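Local coordinates for GDSL-like Lipase/Acylhydrolase family protein (Neisseria meningitidis, PDB 4K7J) that removes O-acetyl groups from peptidoglycan as an esterase of the SGNH (GDSL-like) hydrolase family, working through a catalytic triad, at residues Gly299-Pro302 against Val303-Glu307. Sequence-based numbering, arbitrary orientation.
Sequences GTRP and VRLTE. With EPE (4-(2-hydroxyethyl)-1-piperazine ethanesulfonic acid), chain E.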
ATOM      1  N   GLY A 299     -16.527  11.713 -22.842  1.00 57.35           N
ATOM      2  CA  GLY A 299     -15.137  11.466 -23.171  1.00 36.28           C
ATOM      3  C   GLY A 299     -14.202  12.528 -22.646  1.00 42.11           C
ATOM      4  O   GLY A 299     -14.629  13.451 -21.954  1.00 47.95           O
ATOM      5  N   THR A 300     -12.918  12.389 -22.964  1.00 42.09           N
ATOM      6  CA  THR A 300     -12.436  11.274 -23.775  1.00 40.38           C
ATOM      7  C   THR A 300     -11.519  10.349 -22.971  1.00 29.36           C
ATOM      8  O   THR A 300     -10.596  10.806 -22.290  1.00 25.84           O
ATOM      9  CB  THR A 300     -11.679  11.779 -25.013  1.00 38.65           C
ATOM     10  OG1 THR A 300     -12.532  12.642 -25.767  1.00 40.70           O
ATOM     11  CG2 THR A 300     -11.257  10.621 -25.880  1.00 37.23           C
ATOM     12  N   ARG A 301     -11.785   9.050 -23.052  1.00 25.24           N
ATOM     13  CA  ARG A 301     -10.978   8.055 -22.363  1.00 23.49           C
ATOM     14  C   ARG A 301      -9.642   7.924 -23.070  1.00 26.85           C
ATOM     15  O   ARG A 301      -9.579   8.064 -24.286  1.00 27.18           O
ATOM     16  CB  ARG A 301     -11.712   6.710 -22.344  1.00 25.31           C
ATOM     17  CG  ARG A 301     -12.892   6.666 -21.369  1.00 19.48           C
ATOM     18  CD  ARG A 301     -13.861   5.536 -21.694  1.00 21.81           C
ATOM     19  NE  ARG A 301     -13.248   4.216 -21.540  1.00 22.67           N
ATOM     20  CZ  ARG A 301     -13.122   3.583 -20.375  1.00 22.24           C
ATOM     21  NH1 ARG A 301     -13.561   4.154 -19.252  1.00 16.75           N
ATOM     22  NH2 ARG A 301     -12.551   2.382 -20.329  1.00 16.72           N
ATOM     23  N   PRO A 302      -8.560   7.668 -22.314  1.00 27.44           N
ATOM     24  CA  PRO A 302      -7.306   7.357 -23.007  1.00 24.63           C
ATOM     25  C   PRO A 302      -7.503   6.105 -23.844  1.00 26.27           C
ATOM     26  O   PRO A 302      -8.270   5.215 -23.460  1.00 23.64           O
ATOM     27  CB  PRO A 302      -6.325   7.076 -21.861  1.00 24.22           C
ATOM     28  CG  PRO A 302      -6.960   7.674 -20.645  1.00 21.85           C
ATOM     29  CD  PRO A 302      -8.429   7.535 -20.857  1.00 23.10           C
ATOM     30  N   VAL A 303      -6.806   6.046 -24.970  1.00 26.29           N
ATOM     31  CA  VAL A 303      -6.965   4.984 -25.955  1.00 26.52           C
ATOM     32  C   VAL A 303      -6.684   3.571 -25.421  1.00 27.96           C
ATOM     33  O   VAL A 303      -7.260   2.598 -25.901  1.00 22.31           O
ATOM     34  CB  VAL A 303      -6.082   5.289 -27.200  1.00 37.69           C
ATOM     35  CG1 VAL A 303      -6.190   4.195 -28.253  1.00 41.06           C
ATOM     36  CG2 VAL A 303      -6.482   6.630 -27.796  1.00 36.59           C
ATOM     37  N   ARG A 304      -5.819   3.449 -24.416  1.00 21.88           N
ATOM     38  CA  ARG A 304      -5.474   2.115 -23.919  1.00 20.77           C
ATOM     39  C   ARG A 304      -6.140   1.740 -22.593  1.00 18.05           C
ATOM     40  O   ARG A 304      -5.843   0.683 -22.029  1.00 16.00           O
ATOM     41  CB  ARG A 304      -3.954   1.964 -23.798  1.00 16.76           C
ATOM     42  CG  ARG A 304      -3.176   2.470 -25.017  1.00 19.81           C
ATOM     43  CD  ARG A 304      -3.712   1.856 -26.324  1.00 28.03           C
ATOM     44  NE  ARG A 304      -3.700   0.397 -26.275  1.00 22.56           N
ATOM     45  CZ  ARG A 304      -2.616  -0.344 -26.472  1.00 20.02           C
ATOM     46  NH1 ARG A 304      -1.458   0.239 -26.736  1.00 22.21           N
ATOM     47  NH2 ARG A 304      -2.687  -1.667 -26.402  1.00 28.51           N
ATOM     48  N   LEU A 305      -7.028   2.598 -22.090  1.00 19.02           N
ATOM     49  CA  LEU A 305      -7.604   2.387 -20.766  1.00 18.31           C
ATOM     50  C   LEU A 305      -8.427   1.113 -20.703  1.00 19.90           C
ATOM     51  O   LEU A 305      -8.273   0.310 -19.781  1.00 20.25           O
ATOM     52  CB  LEU A 305      -8.459   3.578 -20.331  1.00 16.02           C
ATOM     53  CG  LEU A 305      -9.205   3.414 -19.010  1.00 15.11           C
ATOM     54  CD1 LEU A 305      -8.213   3.141 -17.845  1.00 14.09           C
ATOM     55  CD2 LEU A 305     -10.044   4.644 -18.713  1.00 13.98           C
ATOM     56  N   THR A 306      -9.312   0.937 -21.678  1.00 16.25           N
ATOM     57  CA  THR A 306     -10.193  -0.230 -21.692  1.00 17.06           C
ATOM     58  C   THR A 306      -9.385  -1.522 -21.739  1.00 13.73           C
ATOM     59  O   THR A 306      -9.650  -2.452 -20.981  1.00 20.40           O
ATOM     60  CB  THR A 306     -11.216  -0.151 -22.867  1.00 17.66           C
ATOM     61  OG1 THR A 306     -12.121   0.931 -22.625  1.00 18.51           O
ATOM     62  CG2 THR A 306     -12.018  -1.455 -23.017  1.00 17.90           C
ATOM     63  N   GLU A 307      -8.368  -1.570 -22.591  1.00 19.40           N
ATOM     64  CA  GLU A 307      -7.549  -2.777 -22.694  1.00 18.31           C
ATOM     65  C   GLU A 307      -6.808  -3.090 -21.391  1.00 18.80           C
ATOM     66  O   GLU A 307      -6.680  -4.261 -20.996  1.00 16.69           O
ATOM     67  CB  GLU A 307      -6.550  -2.644 -23.833  1.00 22.87           C
ATOM     68  CG  GLU A 307      -7.183  -2.544 -25.204  1.00 21.20           C
ATOM     69  CD  GLU A 307      -6.247  -1.882 -26.174  1.00 23.10           C
ATOM     70  OE1 GLU A 307      -5.309  -2.560 -26.647  1.00 27.84           O
ATOM     71  OE2 GLU A 307      -6.433  -0.672 -26.426  1.00 20.23           O
TER
HETATM   72  N1  EPE E 403     -10.908   0.613 -27.362  1.00 28.77           N
HETATM   73  C2  EPE E 403     -10.814  -0.810 -26.957  1.00 25.61           C
HETATM   74  C3  EPE E 403      -9.767  -1.549 -27.787  1.00 29.83           C
HETATM   75  N4  EPE E 403      -9.997  -1.418 -29.223  1.00 27.95           N
HETATM   76  C5  EPE E 403     -10.973  -0.437 -29.660  1.00 30.01           C
HETATM   77  C6  EPE E 403     -10.907   0.838 -28.827  1.00 36.68           C
HETATM   78  C7  EPE E 403      -8.973  -1.889 -30.145  1.00 30.70           C
HETATM   79  C8  EPE E 403      -9.412  -2.061 -31.601  1.00 27.55           C
HETATM   80  O8  EPE E 403     -10.620  -2.790 -31.688  1.00 23.99           O
HETATM   81  C9  EPE E 403     -12.088   1.256 -26.756  1.00 26.95           C
HETATM   82  C10 EPE E 403     -11.867   2.764 -26.649  1.00 28.23           C
HETATM   83  S   EPE E 403     -12.975   3.509 -25.427  1.00 41.38           S
HETATM   84  O1S EPE E 403     -14.154   2.663 -25.279  1.00 34.58           O
HETATM   85  O2S EPE E 403     -12.257   3.571 -24.150  1.00 28.10           O
HETATM   86  O3S EPE E 403     -13.397   4.850 -25.846  1.00 32.91           O
HETATM   87  O   HOH W   1      -9.692   2.813 -23.842  1.00 19.33           O
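Pro-302 and Leu-305 close a type I beta turn that leads the loop after strand 281-286 into helix 305-318 of the alpha/beta SGNH hydrolase fold. Leu-305 N donates to Pro-302 O (3.2 Å), the bond that closes the turn. Among the polar side chains, Arg-301 NH2 gives a nearly straight bond to Thr-306 OG1 (2.7 Å, 162°), which lies in the guanidinium plane. A bend at chi3 (64°) brings the guanidinium back toward the helix start, and its other bonds fix its rotation: NH1 pairs with Glu-289 and Gln-327, NH2 also with Gln-309. Further along, Arg-304 takes Glu-307 side-on, NE to OE2 and NH2 to OE1, in a salt bridge. Leu-305 CD2 packs over one face of the Arg-301 guanidinium, off its centre, and makes an apolar contact with Pro-302 CD (3.9 Å). The bound buffer molecule EPE presents its sulfonate to the first turn of the helix, where positive Arg-301 probably favours it; Arg-301 NE donates to EPE O2S (2.9 Å). One water accepts from Thr-306 N, sits beside Pro-302 O and comes within 2.7 Å of EPE O2S.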